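Local coordinates for rieske iron-sulfur protein soxF (Sulfolobus acidocaldarius, PDB 1JM1) that carries a Rieske [2Fe-2S] cluster and probably passes electrons along the respiratory chain of this archaeon as part of a quinol oxidase, at residues Gly9-Lys14 with Asp183-Asp188; Val15-Gln20 with Thr159-Ala164; Lys26-Ala31 with Asn197-Ser202; Leu46-Ala51 with Asn84-Ala89; Ala144-Pro149 with Asn168-Ser173. One frame throughout, in Å; residues are numbered along the deposited sequence.

Contact 1: residues Gly9-Lys14 with Asp183-Asp188; sequences GFPRYK and DNLLYD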
# COMPACT_ATOMS: atom_id res chain seq x y z
N GLY A 9 -8.63 1.10 -16.63
CA GLY A 9 -8.37 2.48 -16.96
C GLY A 9 -7.15 3.11 -16.23
O GLY A 9 -6.79 4.24 -16.54
N PHE A 10 -6.58 2.41 -15.27
CA PHE A 10 -5.39 2.85 -14.59
C PHE A 10 -4.17 2.70 -15.47
O PHE A 10 -4.16 1.85 -16.38
CB PHE A 10 -5.14 2.05 -13.34
CG PHE A 10 -5.89 2.51 -12.10
CD1 PHE A 10 -7.21 2.21 -11.88
CD2 PHE A 10 -5.22 3.24 -11.13
CE1 PHE A 10 -7.85 2.58 -10.75
CE2 PHE A 10 -5.89 3.60 -9.95
CZ PHE A 10 -7.20 3.27 -9.77
N PRO A 11 -3.11 3.45 -15.20
CA PRO A 11 -1.81 3.24 -15.87
C PRO A 11 -1.12 2.03 -15.32
O PRO A 11 -1.36 1.57 -14.19
CB PRO A 11 -1.05 4.51 -15.54
CG PRO A 11 -1.63 5.00 -14.24
CD PRO A 11 -3.04 4.55 -14.21
N ARG A 12 -0.23 1.47 -16.12
CA ARG A 12 0.73 0.45 -15.72
C ARG A 12 2.04 1.19 -15.46
O ARG A 12 2.66 1.71 -16.37
CB ARG A 12 0.83 -0.59 -16.82
CG ARG A 12 1.85 -1.71 -16.58
CD ARG A 12 1.75 -2.72 -17.72
NE ARG A 12 2.73 -3.80 -17.58
CZ ARG A 12 2.49 -4.89 -16.88
NH1 ARG A 12 1.35 -5.13 -16.23
NH2 ARG A 12 3.47 -5.81 -16.83
N TYR A 13 2.48 1.24 -14.20
CA TYR A 13 3.64 2.00 -13.75
C TYR A 13 4.66 1.08 -13.14
O TYR A 13 4.35 0.34 -12.22
CB TYR A 13 3.20 3.05 -12.68
CG TYR A 13 4.31 3.68 -11.90
CD1 TYR A 13 5.15 4.56 -12.63
CD2 TYR A 13 4.60 3.44 -10.55
CE1 TYR A 13 6.21 5.16 -11.96
CE2 TYR A 13 5.68 4.02 -9.91
CZ TYR A 13 6.45 4.89 -10.62
OH TYR A 13 7.58 5.45 -9.96
N LYS A 14 5.92 1.13 -13.58
CA LYS A 14 6.96 0.34 -12.98
C LYS A 14 7.40 0.92 -11.65
O LYS A 14 7.90 2.05 -11.58
CB LYS A 14 8.18 0.33 -13.94
CG LYS A 14 9.23 -0.67 -13.44
CD LYS A 14 10.52 -0.59 -14.29
CE LYS A 14 10.29 -0.79 -15.78
NZ LYS A 14 11.59 -0.92 -16.50
N ASP A 183 -11.24 7.44 -9.47
CA ASP A 183 -11.10 8.81 -9.00
C ASP A 183 -9.71 9.09 -8.43
O ASP A 183 -9.38 10.25 -8.18
CB ASP A 183 -12.21 9.16 -8.04
CG ASP A 183 -13.55 9.35 -8.71
OD1 ASP A 183 -13.59 9.52 -9.97
OD2 ASP A 183 -14.53 9.34 -7.94
N ASN A 184 -8.89 8.08 -8.22
CA ASN A 184 -7.49 8.30 -7.87
C ASN A 184 -6.72 8.94 -9.02
O ASN A 184 -5.64 9.48 -8.79
CB ASN A 184 -6.84 7.01 -7.43
CG ASN A 184 -7.40 6.53 -6.12
OD1 ASN A 184 -7.92 7.34 -5.34
ND2 ASN A 184 -7.26 5.24 -5.82
N LEU A 185 -7.27 8.92 -10.21
CA LEU A 185 -6.66 9.60 -11.37
C LEU A 185 -6.95 11.07 -11.39
O LEU A 185 -6.41 11.78 -12.25
CB LEU A 185 -7.14 8.92 -12.67
CG LEU A 185 -6.75 7.42 -12.78
CD1 LEU A 185 -7.57 6.78 -13.91
CD2 LEU A 185 -5.27 7.26 -13.01
N LEU A 186 -7.82 11.58 -10.52
CA LEU A 186 -8.08 13.00 -10.44
C LEU A 186 -6.97 13.73 -9.68
O LEU A 186 -6.51 13.25 -8.64
CB LEU A 186 -9.40 13.25 -9.74
CG LEU A 186 -10.62 12.63 -10.44
CD1 LEU A 186 -11.83 12.83 -9.55
CD2 LEU A 186 -10.88 13.24 -11.83
N TYR A 187 -6.57 14.86 -10.18
CA TYR A 187 -5.59 15.74 -9.54
C TYR A 187 -6.29 16.59 -8.51
O TYR A 187 -7.18 17.40 -8.77
CB TYR A 187 -4.96 16.64 -10.62
CG TYR A 187 -3.98 17.63 -10.01
CD1 TYR A 187 -2.75 17.27 -9.46
CD2 TYR A 187 -4.32 18.96 -10.02
CE1 TYR A 187 -1.87 18.18 -8.92
CE2 TYR A 187 -3.47 19.91 -9.47
CZ TYR A 187 -2.30 19.45 -8.94
OH TYR A 187 -1.48 20.45 -8.45
N ASP A 188 -5.83 16.50 -7.27
CA ASP A 188 -6.27 17.31 -6.14
C ASP A 188 -5.08 18.04 -5.61
O ASP A 188 -4.19 17.42 -5.04
CB ASP A 188 -6.83 16.41 -5.05
CG ASP A 188 -7.42 17.21 -3.89
OD1 ASP A 188 -7.22 18.43 -3.83
OD2 ASP A 188 -8.06 16.54 -3.02
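Where the N-terminal segment runs in toward strand 13-17, Gly-9, Phe-10 and Pro-11 pack against Leu-185 and Asn-184, which sit in a short 3-10 turn of the long loop between strands 161-167 and 202-203. Leu-185 is the projecting knob of this small apolar contact. CG anti to the carbonyl carbon (chi1 -61°) points the branch at the other segment, and the fork beyond gives each methyl its own neighbour. CD1 stands 3.7 Å from Gly-9 O, while CD2 comes within 3.7 Å of Pro-11 CD, and there the leucine and the proline slide past each other in opposite directions. The same methyl, CD2, is 4.4 Å from CD2 of the Phe-10 ring. Farther round that ring, CE2 lies 4.3 Å from Asn-184 CB, and both approaches to the ring are oblique. The turn carrying the knob is closed by the bond from Leu-186 N to Asp-183 O, 3.1 Å, and Arg-178 adds NH1 to the carbonyl oxygens of Asp-183 and Leu-186. In fold terms, the contact tacks a late excursion of the chain onto the lead-in to strand 13-17, an outermost strand of the three-stranded antiparallel sheet, away from the iron-sulfur cluster. The amide of Asn-184 makes its hydrogen bonds elsewhere, OD1 accepting from Tyr-171 N and ND2 donating to Ala-169 O, while CB makes the closest approach to Phe-10. Gly-9 holds a positive phi of 96°, at which a side chain would press on the preceding carbonyl oxygen. Phe-10 itself is buried, resting also on Tyr-37 and Thr-167.

Contact 2: residues Val15-Gln20 with Thr159-Ala164; sequences VANIQQ and TGDIYA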
# COMPACT_ATOMS: atom_id res chain seq x y z
N VAL A 15 7.23 0.18 -10.60
CA VAL A 15 7.62 0.60 -9.25
C VAL A 15 9.10 0.38 -9.03
O VAL A 15 9.84 1.26 -8.60
CB VAL A 15 6.79 -0.13 -8.18
CG1 VAL A 15 7.28 0.30 -6.78
CG2 VAL A 15 5.34 0.17 -8.31
N ALA A 16 9.56 -0.86 -9.27
CA ALA A 16 10.91 -1.28 -8.98
C ALA A 16 11.12 -2.67 -9.58
O ALA A 16 10.15 -3.38 -9.82
CB ALA A 16 11.17 -1.39 -7.47
N ASN A 17 12.37 -3.07 -9.76
CA ASN A 17 12.67 -4.45 -10.04
C ASN A 17 12.73 -5.23 -8.75
O ASN A 17 13.14 -4.69 -7.71
CB ASN A 17 14.03 -4.51 -10.79
CG ASN A 17 14.30 -5.90 -11.33
OD1 ASN A 17 14.86 -6.75 -10.63
ND2 ASN A 17 13.88 -6.13 -12.56
N ILE A 18 12.38 -6.52 -8.80
CA ILE A 18 12.50 -7.37 -7.61
C ILE A 18 13.87 -7.31 -7.00
O ILE A 18 14.00 -7.37 -5.78
CB ILE A 18 12.12 -8.83 -7.99
CG1 ILE A 18 12.07 -9.75 -6.78
CG2 ILE A 18 13.04 -9.45 -9.03
CD1 ILE A 18 10.95 -9.38 -5.80
N GLN A 19 14.93 -7.18 -7.81
CA GLN A 19 16.29 -7.16 -7.22
C GLN A 19 16.56 -5.90 -6.43
O GLN A 19 17.35 -5.90 -5.51
CB GLN A 19 17.35 -7.35 -8.28
CG GLN A 19 17.37 -8.78 -8.80
CD GLN A 19 17.56 -9.82 -7.78
OE1 GLN A 19 18.32 -9.60 -6.83
NE2 GLN A 19 16.85 -10.93 -7.90
N GLN A 20 15.92 -4.77 -6.78
CA GLN A 20 16.04 -3.55 -6.00
C GLN A 20 15.40 -3.77 -4.63
O GLN A 20 15.95 -3.33 -3.59
CB GLN A 20 15.45 -2.36 -6.74
CG GLN A 20 16.19 -1.97 -7.98
CD GLN A 20 15.49 -0.97 -8.85
OE1 GLN A 20 14.39 -1.14 -9.30
NE2 GLN A 20 16.10 0.18 -9.05
N THR A 159 11.13 -10.13 -16.75
CA THR A 159 12.07 -9.04 -16.49
C THR A 159 12.37 -8.85 -15.03
O THR A 159 13.36 -8.19 -14.69
CB THR A 159 11.58 -7.71 -17.05
OG1 THR A 159 10.37 -7.40 -16.33
CG2 THR A 159 11.28 -7.80 -18.55
N GLY A 160 11.51 -9.35 -14.14
CA GLY A 160 11.63 -9.08 -12.71
C GLY A 160 11.00 -7.76 -12.28
O GLY A 160 11.05 -7.44 -11.09
N ASP A 161 10.42 -6.99 -13.18
CA ASP A 161 9.85 -5.70 -12.81
C ASP A 161 8.49 -5.87 -12.19
O ASP A 161 7.64 -6.67 -12.60
CB ASP A 161 9.79 -4.82 -14.05
CG ASP A 161 11.19 -4.32 -14.48
OD1 ASP A 161 12.08 -4.21 -13.65
OD2 ASP A 161 11.29 -4.05 -15.70
N ILE A 162 8.28 -5.07 -11.14
CA ILE A 162 7.01 -4.97 -10.41
C ILE A 162 6.28 -3.72 -10.83
O ILE A 162 6.84 -2.61 -10.72
CB ILE A 162 7.28 -4.92 -8.88
CG1 ILE A 162 8.03 -6.16 -8.40
CG2 ILE A 162 5.99 -4.72 -8.11
CD1 ILE A 162 8.73 -5.99 -7.06
N TYR A 163 5.06 -3.89 -11.30
CA TYR A 163 4.23 -2.79 -11.78
C TYR A 163 3.04 -2.57 -10.83
O TYR A 163 2.44 -3.54 -10.34
CB TYR A 163 3.66 -3.12 -13.16
CG TYR A 163 4.72 -3.13 -14.24
CD1 TYR A 163 5.48 -4.25 -14.51
CD2 TYR A 163 5.03 -1.98 -14.95
CE1 TYR A 163 6.44 -4.22 -15.47
CE2 TYR A 163 6.01 -1.94 -15.91
CZ TYR A 163 6.75 -3.07 -16.18
OH TYR A 163 7.69 -3.02 -17.14
N ALA A 164 2.66 -1.31 -10.65
CA ALA A 164 1.39 -0.95 -10.07
C ALA A 164 0.39 -0.79 -11.21
O ALA A 164 0.69 -0.15 -12.21
CB ALA A 164 1.52 0.36 -9.29
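Asn-17 and Asp-161 face each other at the point where an antiparallel strand pair, interrupted by a classic beta bulge, hands over to helix 18-28. Their side chains cross at about a right angle, the amide and carboxylate planes being 88° apart. Asn-17 ND2 therefore meets Asp-161 OD1, 2.8 Å away, from above the carboxylate plane, although the bond stays close to the plane of its own amide. The second N-H of ND2 goes to Thr-159 O at 3.0 Å. With CG anti to the backbone N (chi1 -170°), the amide can also reach the helix: OD1 takes Gln-19 N, and in return Gln-20 OE1 receives Asn-17 N on a lone pair in its carbonyl plane, which makes a capping box. The bulge arises because Val-15 and Ala-16 both face Ile-162, which accepts from Val-15 N and donates to Ala-16 O. Gly-160, with phi 84°, lies close against the asparagine amide, where a CB would crowd both ND2 and the CG2 of Ile-18. Its carbonyl oxygen accepts from Ile-18 N at 2.8 Å. Beside the strands, Val-15 CG2 rests 3.9 Å from Ala-164 CB, and at the start of the helix Ile-18 CD1 meets Ile-162 CD1 methyl to methyl at 4.2 Å.

Contact 3: residues Lys26-Ala31 with Asn197-Ser202; sequences KSSGCA and NNPSCS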
# COMPACT_ATOMS: atom_id res chain seq x y z
N LYS A 26 18.19 -7.07 1.97
CA LYS A 26 19.44 -7.67 2.42
C LYS A 26 20.43 -6.70 3.02
O LYS A 26 21.09 -7.00 4.01
CB LYS A 26 20.10 -8.31 1.20
CG LYS A 26 19.32 -9.50 0.86
N SER A 27 20.50 -5.50 2.48
CA SER A 27 21.53 -4.57 2.89
C SER A 27 21.11 -3.78 4.11
O SER A 27 21.91 -3.46 4.99
CB SER A 27 22.01 -3.72 1.66
OG SER A 27 20.92 -2.88 1.24
N SER A 28 19.86 -3.41 4.21
CA SER A 28 19.41 -2.45 5.23
C SER A 28 18.40 -3.04 6.17
O SER A 28 18.07 -2.51 7.21
CB SER A 28 18.81 -1.21 4.53
OG SER A 28 17.53 -1.51 4.02
N GLY A 29 17.77 -4.17 5.80
CA GLY A 29 16.70 -4.72 6.58
C GLY A 29 15.37 -4.03 6.32
O GLY A 29 14.38 -4.44 6.99
N CYS A 30 15.28 -3.10 5.45
CA CYS A 30 14.06 -2.30 5.26
C CYS A 30 13.15 -2.97 4.24
O CYS A 30 13.53 -3.11 3.11
CB CYS A 30 14.46 -0.90 4.84
SG CYS A 30 13.07 0.19 4.62
N ALA A 31 11.94 -3.42 4.72
CA ALA A 31 11.00 -4.16 3.87
C ALA A 31 9.94 -3.32 3.26
O ALA A 31 8.96 -3.87 2.70
CB ALA A 31 10.35 -5.26 4.72
N ASN A 197 12.65 8.83 0.63
CA ASN A 197 13.74 8.14 -0.10
C ASN A 197 13.89 6.71 0.43
O ASN A 197 13.72 6.41 1.57
CB ASN A 197 15.07 8.90 0.02
CG ASN A 197 15.06 10.28 -0.66
OD1 ASN A 197 14.47 10.51 -1.72
ND2 ASN A 197 15.78 11.17 0.02
N ASN A 198 14.19 5.79 -0.46
CA ASN A 198 14.39 4.40 -0.11
C ASN A 198 15.88 4.12 0.01
O ASN A 198 16.62 4.53 -0.91
CB ASN A 198 13.77 3.48 -1.16
CG ASN A 198 12.27 3.68 -1.30
OD1 ASN A 198 11.55 3.62 -0.28
ND2 ASN A 198 11.81 3.89 -2.49
N PRO A 199 16.34 3.40 1.01
CA PRO A 199 15.62 2.90 2.14
C PRO A 199 15.32 4.00 3.15
O PRO A 199 16.17 4.84 3.35
CB PRO A 199 16.48 1.79 2.78
CG PRO A 199 17.87 2.29 2.44
CD PRO A 199 17.79 3.00 1.10
N SER A 200 14.17 3.92 3.80
CA SER A 200 13.73 4.92 4.74
C SER A 200 13.53 4.39 6.15
O SER A 200 13.19 5.17 7.06
CB SER A 200 12.36 5.44 4.21
OG SER A 200 11.39 4.34 4.29
N CYS A 201 13.61 3.10 6.38
CA CYS A 201 13.17 2.54 7.68
C CYS A 201 14.06 3.01 8.81
O CYS A 201 15.29 3.21 8.67
CB CYS A 201 13.21 1.03 7.65
SG CYS A 201 12.05 0.20 6.56
N SER A 202 13.43 3.12 9.94
CA SER A 202 14.12 3.40 11.20
C SER A 202 13.41 2.57 12.27
O SER A 202 12.27 2.15 12.09
CB SER A 202 14.13 4.86 11.56
OG SER A 202 12.75 5.30 11.75
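Cys-30 and Cys-201 are joined by a disulfide, the covalent part of this contact, with 2.2 Å between Cys-30 SG and Cys-201 SG. The torsion about the S-S bond is +67°, a right-handed bridge. Cys-30 turns its sulfur anti to the backbone N (chi1 -179°), which brings it onto Cys-201 SG, whereas Cys-201 SG lies beside its own backbone N and meets it from across.

Van der Waals packing flanks the bridge. The ring of Pro-199, which follows a cis peptide, sets its CB 3.9 Å from Cys-30 CB and 3.7 Å from Ser-28 OG, so the proline lies alongside the disulfide.

Hydrogen bonding serves to shape the two partners. Ser-28 OG accepts Cys-30 N at 3.1 Å in an ST turn and also bonds to Gln-24 O, while Gly-29 takes the positive phi that ends helix 18-28. On the other side Asn-198 OD1 accepts from Phe-34 N of strand 32-36.

This link is separate from the Cys-99 to Cys-126 disulfide beside the cluster. Being covalent, it ties the end of the first helix to the C-terminal tail independently of buried area or water, but its hold depends on the sulfurs remaining oxidised.

Contact 4: residues Leu46-Ala51 with Asn84-Ala89; sequences LVDLQA and NGTIFA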
# COMPACT_ATOMS: atom_id res chain seq x y z
N LEU A 46 5.29 -0.29 -1.22
CA LEU A 46 5.42 -1.73 -1.29
C LEU A 46 5.87 -2.23 0.04
O LEU A 46 6.64 -1.58 0.73
CB LEU A 46 6.52 -2.21 -2.32
CG LEU A 46 6.55 -1.82 -3.71
CD1 LEU A 46 7.74 -2.48 -4.47
CD2 LEU A 46 5.30 -2.28 -4.45
N VAL A 47 5.43 -3.44 0.38
CA VAL A 47 5.92 -4.12 1.59
C VAL A 47 6.05 -5.59 1.29
O VAL A 47 5.13 -6.20 0.71
CB VAL A 47 5.04 -3.85 2.79
CG1 VAL A 47 3.57 -4.26 2.61
CG2 VAL A 47 5.63 -4.49 4.07
N ASP A 48 7.19 -6.17 1.67
CA ASP A 48 7.36 -7.62 1.64
C ASP A 48 6.89 -8.12 2.97
O ASP A 48 7.57 -7.97 4.01
CB ASP A 48 8.78 -8.03 1.32
CG ASP A 48 8.91 -9.54 1.24
OD1 ASP A 48 8.24 -10.28 1.93
OD2 ASP A 48 9.86 -9.99 0.52
N LEU A 49 5.66 -8.71 3.01
CA LEU A 49 5.08 -9.10 4.27
C LEU A 49 5.81 -10.25 4.91
O LEU A 49 5.73 -10.38 6.17
CB LEU A 49 3.60 -9.37 4.17
CG LEU A 49 2.69 -8.14 3.96
CD1 LEU A 49 1.24 -8.53 3.84
CD2 LEU A 49 2.81 -7.12 5.10
N GLN A 50 6.51 -11.08 4.18
CA GLN A 50 7.31 -12.16 4.80
C GLN A 50 8.56 -11.59 5.43
O GLN A 50 8.92 -11.98 6.55
CB GLN A 50 7.60 -13.23 3.72
CG GLN A 50 8.48 -14.37 4.29
CD GLN A 50 8.59 -15.50 3.25
OE1 GLN A 50 8.41 -16.59 3.70
NE2 GLN A 50 9.00 -15.25 2.08
N ALA A 51 9.27 -10.68 4.74
CA ALA A 51 10.40 -10.05 5.38
C ALA A 51 9.98 -9.31 6.64
O ALA A 51 10.67 -9.34 7.66
CB ALA A 51 11.11 -9.12 4.38
N ASN A 84 8.67 -15.00 -4.45
CA ASN A 84 8.24 -15.54 -3.18
C ASN A 84 6.75 -15.38 -2.97
O ASN A 84 6.20 -15.94 -2.03
CB ASN A 84 8.96 -14.85 -2.01
CG ASN A 84 10.46 -15.00 -2.12
OD1 ASN A 84 10.91 -16.16 -2.22
ND2 ASN A 84 11.17 -13.91 -2.22
N GLY A 85 6.07 -14.59 -3.79
CA GLY A 85 4.64 -14.34 -3.64
C GLY A 85 4.27 -13.43 -2.47
O GLY A 85 3.10 -13.50 -2.07
N THR A 86 5.18 -12.63 -1.96
CA THR A 86 4.97 -11.98 -0.67
C THR A 86 4.97 -10.46 -0.73
O THR A 86 4.95 -9.84 0.34
CB THR A 86 6.03 -12.48 0.33
OG1 THR A 86 7.32 -12.23 -0.24
CG2 THR A 86 5.84 -13.97 0.63
N ILE A 87 5.01 -9.85 -1.91
CA ILE A 87 5.05 -8.40 -2.02
C ILE A 87 3.67 -7.83 -2.31
O ILE A 87 2.99 -8.26 -3.27
CB ILE A 87 6.06 -7.96 -3.09
CG1 ILE A 87 7.47 -8.39 -2.67
CG2 ILE A 87 5.97 -6.46 -3.30
CD1 ILE A 87 8.49 -8.29 -3.70
N PHE A 88 3.28 -6.87 -1.49
CA PHE A 88 1.99 -6.19 -1.53
C PHE A 88 2.26 -4.69 -1.55
O PHE A 88 3.39 -4.23 -1.34
CB PHE A 88 1.15 -6.57 -0.29
CG PHE A 88 0.86 -8.04 -0.23
CD1 PHE A 88 1.75 -8.93 0.34
CD2 PHE A 88 -0.31 -8.54 -0.77
CE1 PHE A 88 1.48 -10.28 0.40
CE2 PHE A 88 -0.61 -9.89 -0.74
CZ PHE A 88 0.30 -10.74 -0.13
N ALA A 89 1.21 -3.90 -1.73
CA ALA A 89 1.34 -2.46 -1.70
C ALA A 89 0.05 -1.81 -1.23
O ALA A 89 -1.05 -2.31 -1.47
CB ALA A 89 1.71 -1.93 -3.08
O HOH W 1 10.10 -11.09 -2.12
O HOH W 2 7.77 -17.34 0.19
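Leu-46, Val-47 and Asp-48 pair antiparallel with Ala-89, Phe-88 and Ile-87 in a three-stranded sheet, and the first strand then runs directly into helix 49-53, N-capped by Asp-48. Val-47 and Phe-88 form the hydrogen-bonded pair, Phe-88 N reaching Val-47 O at 3.0 Å. On the face of Leu-46 and Ile-87 a large side chain fills the hollow beside a small one: Leu-46 lays CD2 against Ala-89 CB at 3.9 Å, and this layer packs on Leu-153. On the opposite face the bump is Leu-49, whose CD1 presses obliquely on the Phe-88 ring, 3.6 Å from its CD1, the two side chains crossing at about a right angle. Past the strand end Gln-50 settles over Thr-86, with Gln-50 CB 3.6 Å from Thr-86 CG2. Between these apolar fits lies the cap. A CG anti to the backbone N (chi1 -177°) brings Asp-48 OD1 between two donors on opposite faces of its carboxylate, Thr-86 OG1 at 3.1 Å and Ala-51 N at 3.0 Å, with a weak bond from Gln-50 N besides. With an alanine in place of Asp-48, the first turn of the helix is likely to lose its side-chain cap and the Thr-86 hydroxyl its acceptor. At the outer end Asp-48 OD2 takes a hydrogen bond from a water, 2.9 Å away, that in turn accepts from Asn-84 ND2 at 3.0 Å.

Contact 5: residues Ala144-Pro149 with Asn168-Ser173; sequences APRPLP and NAPYFS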
# COMPACT_ATOMS: atom_id res chain seq x y z
N ALA A 144 -10.74 5.28 11.69
CA ALA A 144 -10.82 5.21 10.25
C ALA A 144 -12.06 4.44 9.86
O ALA A 144 -12.35 3.37 10.43
CB ALA A 144 -9.59 4.53 9.65
N PRO A 145 -12.82 4.93 8.89
CA PRO A 145 -14.13 4.32 8.62
C PRO A 145 -14.12 3.23 7.58
O PRO A 145 -15.19 2.66 7.31
CB PRO A 145 -14.95 5.55 8.13
CG PRO A 145 -13.92 6.34 7.38
CD PRO A 145 -12.70 6.27 8.26
N ARG A 146 -12.99 2.91 6.99
CA ARG A 146 -12.90 1.93 5.93
C ARG A 146 -11.45 1.47 5.83
O ARG A 146 -10.54 2.13 6.35
CB ARG A 146 -13.39 2.51 4.61
CG ARG A 146 -12.57 3.69 4.11
CD ARG A 146 -13.25 4.34 2.93
NE ARG A 146 -12.51 5.48 2.35
CZ ARG A 146 -11.71 5.43 1.33
NH1 ARG A 146 -11.36 4.29 0.76
NH2 ARG A 146 -11.19 6.57 0.86
N PRO A 147 -11.21 0.36 5.15
CA PRO A 147 -9.85 -0.20 5.07
C PRO A 147 -8.90 0.69 4.28
O PRO A 147 -9.26 1.44 3.36
CB PRO A 147 -10.05 -1.54 4.37
CG PRO A 147 -11.48 -1.92 4.68
CD PRO A 147 -12.21 -0.60 4.60
N LEU A 148 -7.61 0.53 4.57
CA LEU A 148 -6.57 1.20 3.82
C LEU A 148 -6.53 0.69 2.39
O LEU A 148 -6.42 -0.53 2.19
CB LEU A 148 -5.21 0.97 4.49
CG LEU A 148 -4.05 1.77 3.90
CD1 LEU A 148 -4.25 3.26 4.13
CD2 LEU A 148 -2.75 1.33 4.57
N PRO A 149 -6.61 1.56 1.37
CA PRO A 149 -6.59 1.04 0.00
C PRO A 149 -5.32 0.28 -0.34
O PRO A 149 -4.20 0.66 0.07
CB PRO A 149 -6.76 2.31 -0.84
CG PRO A 149 -7.57 3.21 0.06
CD PRO A 149 -6.97 2.97 1.45
N ASN A 168 -7.83 -1.01 -5.17
CA ASN A 168 -9.10 -1.63 -4.83
C ASN A 168 -10.14 -0.63 -4.36
O ASN A 168 -11.31 -1.00 -4.19
CB ASN A 168 -8.97 -2.75 -3.81
CG ASN A 168 -8.52 -2.28 -2.43
OD1 ASN A 168 -8.06 -1.13 -2.29
ND2 ASN A 168 -8.62 -3.15 -1.45
N ALA A 169 -9.76 0.64 -4.16
CA ALA A 169 -10.62 1.65 -3.55
C ALA A 169 -10.07 2.99 -3.83
O ALA A 169 -8.84 3.16 -4.08
CB ALA A 169 -10.66 1.41 -2.05
N PRO A 170 -10.88 4.03 -3.73
CA PRO A 170 -10.37 5.42 -3.77
C PRO A 170 -9.52 5.71 -2.55
O PRO A 170 -9.79 5.24 -1.43
CB PRO A 170 -11.66 6.27 -3.71
CG PRO A 170 -12.65 5.37 -3.00
CD PRO A 170 -12.34 3.99 -3.50
N TYR A 171 -8.51 6.54 -2.75
CA TYR A 171 -7.73 7.11 -1.66
C TYR A 171 -8.58 8.11 -0.88
O TYR A 171 -9.72 8.45 -1.26
CB TYR A 171 -6.51 7.81 -2.25
CG TYR A 171 -5.55 6.94 -3.02
CD1 TYR A 171 -4.75 7.51 -4.00
CD2 TYR A 171 -5.39 5.58 -2.80
CE1 TYR A 171 -3.85 6.77 -4.72
CE2 TYR A 171 -4.47 4.82 -3.52
CZ TYR A 171 -3.70 5.41 -4.48
OH TYR A 171 -2.82 4.63 -5.17
N PHE A 172 -8.04 8.58 0.24
CA PHE A 172 -8.67 9.61 1.03
C PHE A 172 -9.14 10.76 0.17
O PHE A 172 -8.41 11.29 -0.66
CB PHE A 172 -7.62 10.10 2.05
CG PHE A 172 -8.12 11.26 2.90
CD1 PHE A 172 -9.09 11.08 3.87
CD2 PHE A 172 -7.59 12.54 2.69
CE1 PHE A 172 -9.55 12.14 4.64
CE2 PHE A 172 -8.03 13.62 3.49
CZ PHE A 172 -9.00 13.39 4.41
N SER A 173 -10.35 11.23 0.45
CA SER A 173 -10.91 12.42 -0.22
C SER A 173 -10.53 13.65 0.59
O SER A 173 -11.01 13.86 1.70
CB SER A 173 -12.44 12.34 -0.26
OG SER A 173 -12.89 11.35 -1.16
O HOH W 3 -12.12 9.33 1.88
O HOH W 4 -8.11 -2.54 1.35
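Pro-170 O is held by two nitrogens of Arg-146 at once, NH1 at 2.9 Å and NH2 at 3.0 Å, the guanidinium meeting it end-on. The oxygen lies within a few degrees of the guanidinium plane, but the two nitrogens use it differently: NH1 comes in the carbonyl plane, whereas NH2 stands 51° above it. NH2 has further partners at the same edge, a weak bond to Tyr-171 O and a water that it shares with Ser-173 N. Arg-146 CG sits between the backbone N and the carbonyl carbon (chi1 62°), and from there the chain runs extended to NE and carries the charged end across to the other loop. The arginine directly follows the Gly-Pro-Ala-Pro sequence of the Pro loop, which in bc-type Rieske proteins covers the cluster, as it probably does here; Phe-172, on the partner loop, has its side chain about 7 Å from the [2Fe-2S] cluster. A leucine in place of Arg-146 would probably leave the carbonyl oxygens of Pro-170 and Tyr-171 without these donors and remove the direct charged-group tie between the loops. Nearer strand 151-155 van der Waals packing takes over. Pro-149 wedges its ring in, CG 3.4 Å from Pro-170 O, and its apolar neighbours are Ala-169 CB, 4.2 Å from CG, and the edge of the Tyr-171 ring, whose CD2 is 4.1 Å from CB. Asn-168 OD1 rests 3.5 Å from Pro-149 CA and accepts from Ile-150 N. A second water, bound by Leu-148 O, accepts from Asn-168 ND2, which also donates to Asn-62.

Overall arrangement
Burial does not predict chemistry among the five contacts. Contacts 4 and 5, the buried ones, lie on opposite sides of the chain's centre and are rich in hydrogen bonds: contact 4 combines regular strand pairing with a helix cap, while contact 5 joins two loops near the cluster through an arginine. Contacts 1, 2 and 3 are only partly buried and rely respectively on apolar packing, a bulged strand pair and a disulfide. Contact 1 packs on the residues leading into strand 13-17, contact 2 pairs that strand itself, and helix 18-28 serves 2 and 3. Contacts 2 and 4 touch through Ile-18, Ile-162 and Ile-87, and contacts 3 and 4 through Ala-31 O and Asp-48 N. Asn-184 couples contact 1 to contact 5.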